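Local coordinates for protein alpha-fucosidase (Bifidobacterium bifidum, PDB 2EAC) that probably hydrolyses alpha-L-fucosidic bonds, this chain being the calcium-binding, family 95 glycoside hydrolase portion of a longer membrane protein, at residues Asn396-Trp401 with Pro763-Gly768; Gly37-Pro42 with Asn412-Ser417; Phe419-Asn424 with Thr485-Tyr490. One frame throughout, in Å; residues are numbered along the deposited sequence.

Interaction 1: residues Asn396-Trp401 with Pro763-Gly768; sequences NLQGIW and PFQIDG. With DFU ((2S,3R,4S,5R)-2-methylpiperidine-3,4,5-triol), chain E.
A single backbone hydrogen bond, from Ile766 N to Leu397 O (2.9 Å and nearly straight at 166°), joins two loops that lie 362 residues apart in sequence; it is the one hydrogen bond assigned between them, and the rest is van der Waals packing of side chains against backbone and side chains. The accepting carbonyl belongs to a type I turn, Asn396-Gly399, which is braced from within by an Asx turn: Asn396 OD1 takes the Gln398 N-H at 2.8 Å, in its carbonyl plane. Ile766 fits closely against this turn. Its CG2 sits 3.3 Å from Leu397 O and 3.5 Å from Gly399 N, while CG1, placed anti to the backbone N (chi1 -152°), carries CD1 past Gly399 to the edge of the Trp401 indole, where CD1 lies 3.7 Å from Trp401 CZ3. Trp401 NE1 is hydrogen-bonded to Phe54 O. Trp401 O lies at the edge of the Phe764 ring, near its plane, 3.6 Å from Phe764 CE2; the aliphatic CB and CG of Gln398 pack against CE2 as well. On the ligand side, the Leu397 methyls meet the amide end of Gln765, and Leu397 CD1 comes 3.8 Å from DFU C6. Loops meeting beside the ligand, one of them leading into helix 767-780, are consistent with the substrate pocket of the (alpha/alpha)6-barrel catalytic domain of family 95.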
loop_
_atom_site.group_PDB
_atom_site.type_symbol
_atom_site.label_atom_id
_atom_site.label_comp_id
_atom_site.label_asym_id
_atom_site.label_seq_id
_atom_site.Cartn_x
_atom_site.Cartn_y
_atom_site.Cartn_z
ATOM N N ASN A 396 -2.475 -6.570 -0.533
ATOM C CA ASN A 396 -3.622 -6.325 -1.408
ATOM C C ASN A 396 -4.553 -5.308 -0.709
ATOM O O ASN A 396 -4.125 -4.662 0.255
ATOM C CB ASN A 396 -4.284 -7.673 -1.796
ATOM C CG ASN A 396 -4.883 -8.417 -0.566
ATOM O OD1 ASN A 396 -5.475 -7.800 0.304
ATOM N ND2 ASN A 396 -4.736 -9.736 -0.522
ATOM N N LEU A 397 -5.810 -5.165 -1.134
ATOM C CA LEU A 397 -6.703 -4.128 -0.553
ATOM C C LEU A 397 -6.927 -4.284 0.944
ATOM O O LEU A 397 -7.347 -3.317 1.621
ATOM C CB LEU A 397 -8.073 -4.124 -1.224
ATOM C CG LEU A 397 -8.181 -3.506 -2.620
ATOM C CD1 LEU A 397 -9.582 -3.753 -3.203
ATOM C CD2 LEU A 397 -7.868 -1.971 -2.583
ATOM N N GLN A 398 -6.671 -5.499 1.445
ATOM C CA GLN A 398 -6.878 -5.827 2.863
ATOM C C GLN A 398 -5.604 -6.319 3.548
ATOM O O GLN A 398 -5.654 -6.888 4.654
ATOM C CB GLN A 398 -8.028 -6.834 2.983
ATOM C CG GLN A 398 -9.407 -6.189 2.625
ATOM C CD GLN A 398 -10.576 -7.161 2.776
ATOM O OE1 GLN A 398 -10.520 -8.117 3.582
ATOM N NE2 GLN A 398 -11.647 -6.917 2.019
ATOM N N GLY A 399 -4.456 -6.043 2.924
ATOM C CA GLY A 399 -3.151 -6.522 3.405
ATOM C C GLY A 399 -2.977 -7.968 3.039
ATOM O O GLY A 399 -2.652 -8.305 1.884
ATOM N N ILE A 400 -3.199 -8.817 4.027
ATOM C CA ILE A 400 -3.407 -10.263 3.845
ATOM C C ILE A 400 -4.643 -10.754 4.611
ATOM O O ILE A 400 -4.925 -11.950 4.580
ATOM C CB ILE A 400 -2.176 -11.149 4.245
ATOM C CG1 ILE A 400 -1.760 -10.909 5.705
ATOM C CG2 ILE A 400 -0.988 -10.983 3.235
ATOM C CD1 ILE A 400 -0.781 -11.984 6.239
ATOM N N TRP A 401 -5.398 -9.840 5.232
ATOM C CA TRP A 401 -6.462 -10.233 6.168
ATOM C C TRP A 401 -7.884 -10.112 5.605
ATOM O O TRP A 401 -8.310 -9.060 5.176
ATOM C CB TRP A 401 -6.337 -9.482 7.515
ATOM C CG TRP A 401 -4.964 -9.637 8.156
ATOM C CD1 TRP A 401 -4.542 -10.665 8.970
ATOM C CD2 TRP A 401 -3.837 -8.760 8.012
ATOM N NE1 TRP A 401 -3.249 -10.467 9.358
ATOM C CE2 TRP A 401 -2.780 -9.311 8.781
ATOM C CE3 TRP A 401 -3.624 -7.537 7.328
ATOM C CZ2 TRP A 401 -1.511 -8.698 8.877
ATOM C CZ3 TRP A 401 -2.362 -6.913 7.432
ATOM C CH2 TRP A 401 -1.325 -7.503 8.204
ATOM N N PRO A 763 -16.318 -0.696 3.352
ATOM C CA PRO A 763 -15.828 -1.440 4.522
ATOM C C PRO A 763 -14.308 -1.264 4.784
ATOM O O PRO A 763 -13.677 -0.359 4.229
ATOM C CB PRO A 763 -16.138 -2.893 4.138
ATOM C CG PRO A 763 -15.947 -2.921 2.636
ATOM C CD PRO A 763 -16.490 -1.571 2.173
ATOM N N PHE A 764 -13.751 -2.113 5.654
ATOM C CA PHE A 764 -12.306 -2.183 5.913
ATOM C C PHE A 764 -11.545 -2.190 4.610
ATOM O O PHE A 764 -11.789 -3.047 3.758
ATOM C CB PHE A 764 -11.974 -3.468 6.696
ATOM C CG PHE A 764 -10.501 -3.888 6.627
ATOM C CD1 PHE A 764 -9.461 -2.969 6.838
ATOM C CD2 PHE A 764 -10.160 -5.236 6.403
ATOM C CE1 PHE A 764 -8.091 -3.382 6.798
ATOM C CE2 PHE A 764 -8.779 -5.661 6.347
ATOM C CZ PHE A 764 -7.753 -4.719 6.567
ATOM N N GLN A 765 -10.647 -1.212 4.476
ATOM C CA GLN A 765 -9.699 -1.118 3.388
ATOM C C GLN A 765 -8.409 -0.669 4.024
ATOM O O GLN A 765 -8.388 0.339 4.728
ATOM C CB GLN A 765 -10.150 -0.058 2.373
ATOM C CG GLN A 765 -11.376 -0.490 1.541
ATOM C CD GLN A 765 -11.025 -1.603 0.573
ATOM O OE1 GLN A 765 -11.274 -2.805 0.833
ATOM N NE2 GLN A 765 -10.409 -1.223 -0.531
ATOM N N ILE A 766 -7.336 -1.415 3.803
ATOM C CA ILE A 766 -6.068 -1.128 4.493
ATOM C C ILE A 766 -5.330 0.095 3.932
ATOM O O ILE A 766 -4.470 0.676 4.600
ATOM C CB ILE A 766 -5.170 -2.376 4.489
ATOM C CG1 ILE A 766 -4.205 -2.405 5.717
ATOM C CG2 ILE A 766 -4.507 -2.584 3.101
ATOM C CD1 ILE A 766 -3.440 -3.714 5.880
ATOM N N ASP A 767 -5.631 0.469 2.683
ATOM C CA ASP A 767 -4.961 1.616 2.072
ATOM C C ASP A 767 -4.803 2.787 3.054
ATOM O O ASP A 767 -3.703 3.318 3.194
ATOM C CB ASP A 767 -5.657 2.085 0.775
ATOM C CG ASP A 767 -7.198 2.059 0.858
ATOM O OD1 ASP A 767 -7.788 2.296 1.956
ATOM O OD2 ASP A 767 -7.806 1.806 -0.217
ATOM N N GLY A 768 -5.897 3.192 3.726
ATOM C CA GLY A 768 -5.891 4.419 4.547
ATOM C C GLY A 768 -5.029 4.308 5.793
ATOM O O GLY A 768 -4.551 5.342 6.355
HETATM C C1 DFU E . -11.768 2.452 -6.608
HETATM C C2 DFU E . -12.102 3.593 -5.649
HETATM C C3 DFU E . -12.911 3.077 -4.451
HETATM C C4 DFU E . -12.169 1.945 -3.736
HETATM C C5 DFU E . -11.839 0.808 -4.722
HETATM C C6 DFU E . -11.040 -0.309 -4.048
HETATM O O4 DFU E . -10.927 2.449 -3.194
HETATM O O3 DFU E . -13.156 4.157 -3.543
HETATM O O2 DFU E . -12.776 4.655 -6.356
HETATM N N5 DFU E . -11.134 1.370 -5.856
#

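Interaction 2: residues Gly37-Pro42 with Asn412-Ser417; sequences GNYGNP and NTPWGS. With DFU ((2S,3R,4S,5R)-2-methylpiperidine-3,4,5-triol), chain E.
Asn412 meets Asn38 largely through its carbonyl: one water donates to both Asn412 O (2.6 Å) and Asn38 O (3.1 Å), bridging the two backbones. The Asn38 CB also lies against Asn412 O, 3.6 Å away, whereas its ND2 bonds weakly to Gly411 O. The Thr413 side chain points away from the contact and its OG1 is hydrogen-bonded to Thr404 OG1; separately, its carbonyl accepts the N-H of Gly416. Pro414 is the main apolar surface. Asn38 OD1 presses on it, 3.2 Å from Pro414 CA and 3.5 Å from Pro414 CB; with no N-H on the proline, this is plain packing. Beside it the Tyr39 ring crosses the pyrrolidine at about a right angle, CE2 standing 4.0 Å from Pro414 CG. Trp415 and Gly416 both have positive phi, close to a type I' turn from Pro414 to Ser417, closed by Ser417 N to Pro414 O. The Trp415 CG is anti to the carbonyl carbon (chi1 -52°), which directs the indole to the ligand: DFU C6 rests over one face, 3.4 Å from Trp415 CD2. The contact joins a loop of the N-terminal region to the loop carrying this CH-pi platform, as in many sugar subsites of glycoside hydrolases.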
loop_
_atom_site.group_PDB
_atom_site.type_symbol
_atom_site.label_atom_id
_atom_site.label_comp_id
_atom_site.label_asym_id
_atom_site.label_seq_id
_atom_site.Cartn_x
_atom_site.Cartn_y
_atom_site.Cartn_z
ATOM N N GLY A 37 -20.469 -2.177 1.896
ATOM C CA GLY A 37 -20.782 -3.263 0.974
ATOM C C GLY A 37 -20.127 -4.559 1.374
ATOM O O GLY A 37 -18.994 -4.540 1.884
ATOM N N ASN A 38 -20.867 -5.669 1.146
ATOM C CA ASN A 38 -20.470 -7.059 1.463
ATOM C C ASN A 38 -20.432 -7.435 2.947
ATOM O O ASN A 38 -20.074 -8.563 3.315
ATOM C CB ASN A 38 -19.117 -7.434 0.815
ATOM C CG ASN A 38 -19.164 -7.384 -0.695
ATOM O OD1 ASN A 38 -18.573 -6.516 -1.295
ATOM N ND2 ASN A 38 -19.930 -8.286 -1.309
ATOM N N TYR A 39 -20.778 -6.508 3.817
ATOM C CA TYR A 39 -20.734 -6.838 5.220
ATOM C C TYR A 39 -22.111 -6.751 5.888
ATOM O O TYR A 39 -22.224 -6.325 7.053
ATOM C CB TYR A 39 -19.686 -5.969 5.939
ATOM C CG TYR A 39 -18.218 -6.345 5.664
ATOM C CD1 TYR A 39 -17.540 -7.229 6.503
ATOM C CD2 TYR A 39 -17.531 -5.834 4.578
ATOM C CE1 TYR A 39 -16.207 -7.589 6.289
ATOM C CE2 TYR A 39 -16.170 -6.191 4.349
ATOM C CZ TYR A 39 -15.520 -7.049 5.234
ATOM O OH TYR A 39 -14.200 -7.399 5.067
ATOM N N GLY A 40 -23.134 -7.198 5.161
ATOM C CA GLY A 40 -24.498 -7.229 5.657
ATOM C C GLY A 40 -24.640 -8.277 6.731
ATOM O O GLY A 40 -25.442 -8.127 7.659
ATOM N N ASN A 41 -23.845 -9.337 6.639
ATOM C CA ASN A 41 -23.854 -10.379 7.680
ATOM C C ASN A 41 -23.183 -9.840 8.948
ATOM O O ASN A 41 -22.006 -9.474 8.887
ATOM C CB ASN A 41 -23.138 -11.627 7.117
ATOM C CG ASN A 41 -22.928 -12.742 8.138
ATOM O OD1 ASN A 41 -23.019 -12.555 9.364
ATOM N ND2 ASN A 41 -22.584 -13.924 7.621
ATOM N N PRO A 42 -23.919 -9.768 10.091
ATOM C CA PRO A 42 -23.378 -9.229 11.356
ATOM C C PRO A 42 -22.044 -9.827 11.819
ATOM O O PRO A 42 -21.222 -9.122 12.443
ATOM C CB PRO A 42 -24.478 -9.559 12.382
ATOM C CG PRO A 42 -25.730 -9.565 11.593
ATOM C CD PRO A 42 -25.342 -10.144 10.240
ATOM N N ASN A 412 -18.503 -11.964 -3.151
ATOM C CA ASN A 412 -18.643 -11.901 -1.693
ATOM C C ASN A 412 -17.591 -11.028 -0.989
ATOM O O ASN A 412 -17.766 -10.710 0.183
ATOM C CB ASN A 412 -18.561 -13.325 -1.087
ATOM C CG ASN A 412 -19.674 -14.248 -1.565
ATOM O OD1 ASN A 412 -20.673 -13.780 -2.097
ATOM N ND2 ASN A 412 -19.490 -15.564 -1.397
ATOM N N THR A 413 -16.504 -10.678 -1.693
ATOM C CA THR A 413 -15.400 -9.854 -1.133
ATOM C C THR A 413 -15.356 -8.512 -1.866
ATOM O O THR A 413 -15.348 -8.499 -3.099
ATOM C CB THR A 413 -14.046 -10.596 -1.283
ATOM O OG1 THR A 413 -14.129 -11.834 -0.581
ATOM C CG2 THR A 413 -12.865 -9.807 -0.753
ATOM N N PRO A 414 -15.335 -7.377 -1.119
ATOM C CA PRO A 414 -15.439 -6.061 -1.805
ATOM C C PRO A 414 -14.230 -5.819 -2.696
ATOM O O PRO A 414 -13.092 -5.940 -2.227
ATOM C CB PRO A 414 -15.495 -5.036 -0.646
ATOM C CG PRO A 414 -14.962 -5.764 0.567
ATOM C CD PRO A 414 -15.257 -7.237 0.357
ATOM N N TRP A 415 -14.485 -5.510 -3.965
ATOM C CA TRP A 415 -13.433 -5.282 -4.979
ATOM C C TRP A 415 -12.398 -6.423 -5.020
ATOM O O TRP A 415 -11.234 -6.219 -5.418
ATOM C CB TRP A 415 -12.725 -3.934 -4.768
ATOM C CG TRP A 415 -13.656 -2.716 -4.649
ATOM C CD1 TRP A 415 -14.300 -2.060 -5.665
ATOM C CD2 TRP A 415 -13.974 -2.004 -3.447
ATOM N NE1 TRP A 415 -15.014 -0.989 -5.158
ATOM C CE2 TRP A 415 -14.826 -0.937 -3.802
ATOM C CE3 TRP A 415 -13.620 -2.165 -2.101
ATOM C CZ2 TRP A 415 -15.348 -0.056 -2.853
ATOM C CZ3 TRP A 415 -14.128 -1.287 -1.169
ATOM C CH2 TRP A 415 -14.982 -0.257 -1.542
ATOM N N GLY A 416 -12.835 -7.620 -4.626
ATOM C CA GLY A 416 -12.024 -8.819 -4.722
ATOM C C GLY A 416 -10.844 -8.850 -3.769
ATOM O O GLY A 416 -10.052 -9.766 -3.840
ATOM N N SER A 417 -10.765 -7.881 -2.845
ATOM C CA SER A 417 -9.576 -7.629 -1.988
ATOM C C SER A 417 -8.291 -7.743 -2.842
ATOM O O SER A 417 -7.296 -8.347 -2.440
ATOM C CB SER A 417 -9.557 -8.551 -0.778
ATOM O OG SER A 417 -8.455 -8.258 0.054
HETATM C C1 DFU E . -11.768 2.452 -6.608
HETATM C C2 DFU E . -12.102 3.593 -5.649
HETATM C C3 DFU E . -12.911 3.077 -4.451
HETATM C C4 DFU E . -12.169 1.945 -3.736
HETATM C C5 DFU E . -11.839 0.808 -4.722
HETATM C C6 DFU E . -11.040 -0.309 -4.048
HETATM O O4 DFU E . -10.927 2.449 -3.194
HETATM O O3 DFU E . -13.156 4.157 -3.543
HETATM O O2 DFU E . -12.776 4.655 -6.356
HETATM N N5 DFU E . -11.134 1.370 -5.856
HETATM O O HOH W 1 -19.949 -11.038 1.474
#

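Interaction 3: residues Phe419-Asn424 with Thr485-Tyr490; sequences FHMNVN and TENTAY. With DFU ((2S,3R,4S,5R)-2-methylpiperidine-3,4,5-triol), chain E.
Backbone hydrogen bonds join Phe419 and Asn487 as a hydrogen-bonded antiparallel pair: Asn487 N donates to Phe419 O at 2.9 Å, and Phe419 N returns a longer bond of 3.2 Å to Asn487 O, reaching it from 44° above the carbonyl plane. One step along, His420 and Glu486 form a non-hydrogen-bonded pair, and beyond it Met421 N gives a third bond to Thr485 O (2.9 Å). Thr485 O also takes a weak bond from Asn487 ND2 and a CA-H...O contact from His420 CA at 3.5 Å. The result is a two-stranded antiparallel ribbon, 419-420 with 486-487, set among the helices of the catalytic domain.

Side-chain packing differs on its two faces. Phe419 and Asn487 share one face, and the Phe419 ring turns its edge to Thr488 CA and Ala489 N. On the other face Glu486 runs alongside His420 in the same direction, ring and carboxylate planes 69° apart, and its carboxylate is held by Gln133 and His410. Just beyond the strands, Met421 bends its chain so that CE ends 3.7 Å from Asn487 ND2, in a region walled by Leu451 and Ile511. With OG1 beside the backbone N (chi1 -60°), Thr485 has its CG2 anti to that N, which brings the methyl obliquely to the imidazole and to Asn422 OD1, 3.5 Å from Thr485 CG2. Asn422 ND2 itself is engaged by Glu567, and Thr485 OG1 by Trp501 O.

Ligand contacts come from 419-424, through His420 and Asn424. DFU C6 sits 3.9 Å above the His420 ring, over its centre, and Asn424 ND2 at the start of helix 424-428 donates a hydrogen bond of 2.9 Å to DFU O4.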
loop_
_atom_site.group_PDB
_atom_site.type_symbol
_atom_site.label_atom_id
_atom_site.label_comp_id
_atom_site.label_asym_id
_atom_site.label_seq_id
_atom_site.Cartn_x
_atom_site.Cartn_y
_atom_site.Cartn_z
ATOM N N PHE A 419 -5.485 -6.194 -6.167
ATOM C CA PHE A 419 -4.400 -5.195 -6.339
ATOM C C PHE A 419 -4.946 -4.097 -7.241
ATOM O O PHE A 419 -5.117 -4.280 -8.474
ATOM C CB PHE A 419 -3.106 -5.845 -6.880
ATOM C CG PHE A 419 -2.677 -7.075 -6.090
ATOM C CD1 PHE A 419 -2.062 -6.941 -4.839
ATOM C CD2 PHE A 419 -2.909 -8.358 -6.579
ATOM C CE1 PHE A 419 -1.684 -8.066 -4.107
ATOM C CE2 PHE A 419 -2.532 -9.491 -5.863
ATOM C CZ PHE A 419 -1.918 -9.342 -4.601
ATOM N N HIS A 420 -5.269 -2.972 -6.609
ATOM C CA HIS A 420 -6.036 -1.932 -7.247
ATOM C C HIS A 420 -5.105 -0.750 -7.497
ATOM O O HIS A 420 -4.660 -0.087 -6.544
ATOM C CB HIS A 420 -7.181 -1.543 -6.305
ATOM C CG HIS A 420 -8.534 -1.632 -6.928
ATOM N ND1 HIS A 420 -9.177 -0.533 -7.467
ATOM C CD2 HIS A 420 -9.376 -2.685 -7.087
ATOM C CE1 HIS A 420 -10.357 -0.910 -7.934
ATOM N NE2 HIS A 420 -10.502 -2.205 -7.715
ATOM N N MET A 421 -4.802 -0.498 -8.767
ATOM C CA MET A 421 -3.641 0.307 -9.112
ATOM C C MET A 421 -4.033 1.685 -9.626
ATOM O O MET A 421 -3.259 2.310 -10.367
ATOM C CB MET A 421 -2.753 -0.403 -10.152
ATOM C CG MET A 421 -2.209 -1.758 -9.778
ATOM S SD MET A 421 -0.527 -2.033 -10.469
ATOM C CE MET A 421 -0.710 -1.792 -12.243
ATOM N N ASN A 422 -5.221 2.174 -9.257
ATOM C CA ASN A 422 -5.550 3.566 -9.572
ATOM C C ASN A 422 -5.544 4.472 -8.346
ATOM O O ASN A 422 -6.181 5.543 -8.371
ATOM C CB ASN A 422 -6.839 3.739 -10.420
ATOM C CG ASN A 422 -8.114 3.463 -9.635
ATOM O OD1 ASN A 422 -8.078 2.805 -8.592
ATOM N ND2 ASN A 422 -9.257 3.959 -10.147
ATOM N N VAL A 423 -4.884 3.999 -7.278
ATOM C CA VAL A 423 -4.509 4.769 -6.053
ATOM C C VAL A 423 -4.200 3.817 -4.885
ATOM O O VAL A 423 -3.365 4.130 -4.039
ATOM C CB VAL A 423 -5.566 5.834 -5.551
ATOM C CG1 VAL A 423 -6.920 5.186 -5.167
ATOM C CG2 VAL A 423 -4.995 6.691 -4.349
ATOM N N ASN A 424 -4.893 2.674 -4.813
ATOM C CA ASN A 424 -4.884 1.948 -3.559
ATOM C C ASN A 424 -3.586 1.194 -3.292
ATOM O O ASN A 424 -3.061 1.244 -2.153
ATOM C CB ASN A 424 -6.096 1.012 -3.426
ATOM C CG ASN A 424 -7.380 1.684 -3.826
ATOM O OD1 ASN A 424 -7.692 1.767 -5.001
ATOM N ND2 ASN A 424 -8.108 2.194 -2.853
ATOM N N THR A 485 -6.435 -0.790 -13.930
ATOM C CA THR A 485 -6.768 -0.654 -12.528
ATOM C C THR A 485 -6.812 -1.961 -11.743
ATOM O O THR A 485 -6.051 -2.141 -10.784
ATOM C CB THR A 485 -8.106 0.107 -12.386
ATOM O OG1 THR A 485 -7.929 1.391 -12.974
ATOM C CG2 THR A 485 -8.502 0.248 -10.892
ATOM N N GLU A 486 -7.698 -2.882 -12.153
ATOM C CA GLU A 486 -7.899 -4.120 -11.438
ATOM C C GLU A 486 -6.896 -5.204 -11.845
ATOM O O GLU A 486 -6.890 -5.682 -13.003
ATOM C CB GLU A 486 -9.329 -4.632 -11.623
ATOM C CG GLU A 486 -10.445 -3.656 -11.181
ATOM C CD GLU A 486 -11.839 -4.361 -11.195
ATOM O OE1 GLU A 486 -12.022 -5.295 -11.995
ATOM O OE2 GLU A 486 -12.749 -3.975 -10.420
ATOM N N ASN A 487 -6.110 -5.633 -10.854
ATOM C CA ASN A 487 -5.050 -6.601 -11.058
ATOM C C ASN A 487 -5.182 -7.747 -10.049
ATOM O O ASN A 487 -5.874 -7.614 -9.043
ATOM C CB ASN A 487 -3.665 -5.881 -11.015
ATOM C CG ASN A 487 -3.326 -5.215 -12.339
ATOM O OD1 ASN A 487 -2.827 -5.866 -13.251
ATOM N ND2 ASN A 487 -3.651 -3.944 -12.475
ATOM N N THR A 488 -4.542 -8.881 -10.326
ATOM C CA THR A 488 -4.716 -10.088 -9.529
ATOM C C THR A 488 -3.379 -10.787 -9.334
ATOM O O THR A 488 -2.317 -10.221 -9.672
ATOM C CB THR A 488 -5.676 -11.069 -10.240
ATOM O OG1 THR A 488 -5.048 -11.568 -11.430
ATOM C CG2 THR A 488 -7.050 -10.402 -10.583
ATOM N N ALA A 489 -3.423 -12.022 -8.807
ATOM C CA ALA A 489 -2.233 -12.866 -8.716
ATOM C C ALA A 489 -1.746 -13.433 -10.064
ATOM O O ALA A 489 -0.644 -13.997 -10.155
ATOM C CB ALA A 489 -2.485 -14.018 -7.713
ATOM N N TYR A 490 -2.538 -13.243 -11.127
ATOM C CA TYR A 490 -2.368 -14.033 -12.335
ATOM C C TYR A 490 -2.259 -13.201 -13.613
ATOM O O TYR A 490 -2.758 -13.635 -14.658
ATOM C CB TYR A 490 -3.536 -15.034 -12.478
ATOM C CG TYR A 490 -3.727 -15.968 -11.299
ATOM C CD1 TYR A 490 -2.777 -16.933 -10.991
ATOM C CD2 TYR A 490 -4.865 -15.876 -10.492
ATOM C CE1 TYR A 490 -2.955 -17.781 -9.909
ATOM C CE2 TYR A 490 -5.063 -16.718 -9.431
ATOM C CZ TYR A 490 -4.096 -17.675 -9.126
ATOM O OH TYR A 490 -4.246 -18.529 -8.036
HETATM C C1 DFU E . -11.768 2.452 -6.608
HETATM C C2 DFU E . -12.102 3.593 -5.649
HETATM C C3 DFU E . -12.911 3.077 -4.451
HETATM C C4 DFU E . -12.169 1.945 -3.736
HETATM C C5 DFU E . -11.839 0.808 -4.722
HETATM C C6 DFU E . -11.040 -0.309 -4.048
HETATM O O4 DFU E . -10.927 2.449 -3.194
HETATM O O3 DFU E . -13.156 4.157 -3.543
HETATM O O2 DFU E . -12.776 4.655 -6.356
HETATM N N5 DFU E . -11.134 1.370 -5.856
#

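All three interactions converge on DFU, and each brings residues near its methyl C6: Leu397 and Gln765 from interaction 1, Trp415 from interaction 2 and His420 from interaction 3. Interactions 1 and 3, with centres about 12 Å apart, are tied by Asp767 OD2, which probably accepts from Asn424 ND2 at 2.7 Å and would help to orient the amide that donates to DFU O4. Leu397 CD1 lies 3.5 Å from Trp415 CB, joining interactions 1 and 2, whose centres are also about 12 Å apart. Pro763 on Tyr39 is a second such bridge. His679, His761, Arg678 and Trp723 add further hydrogen bonds to DFU.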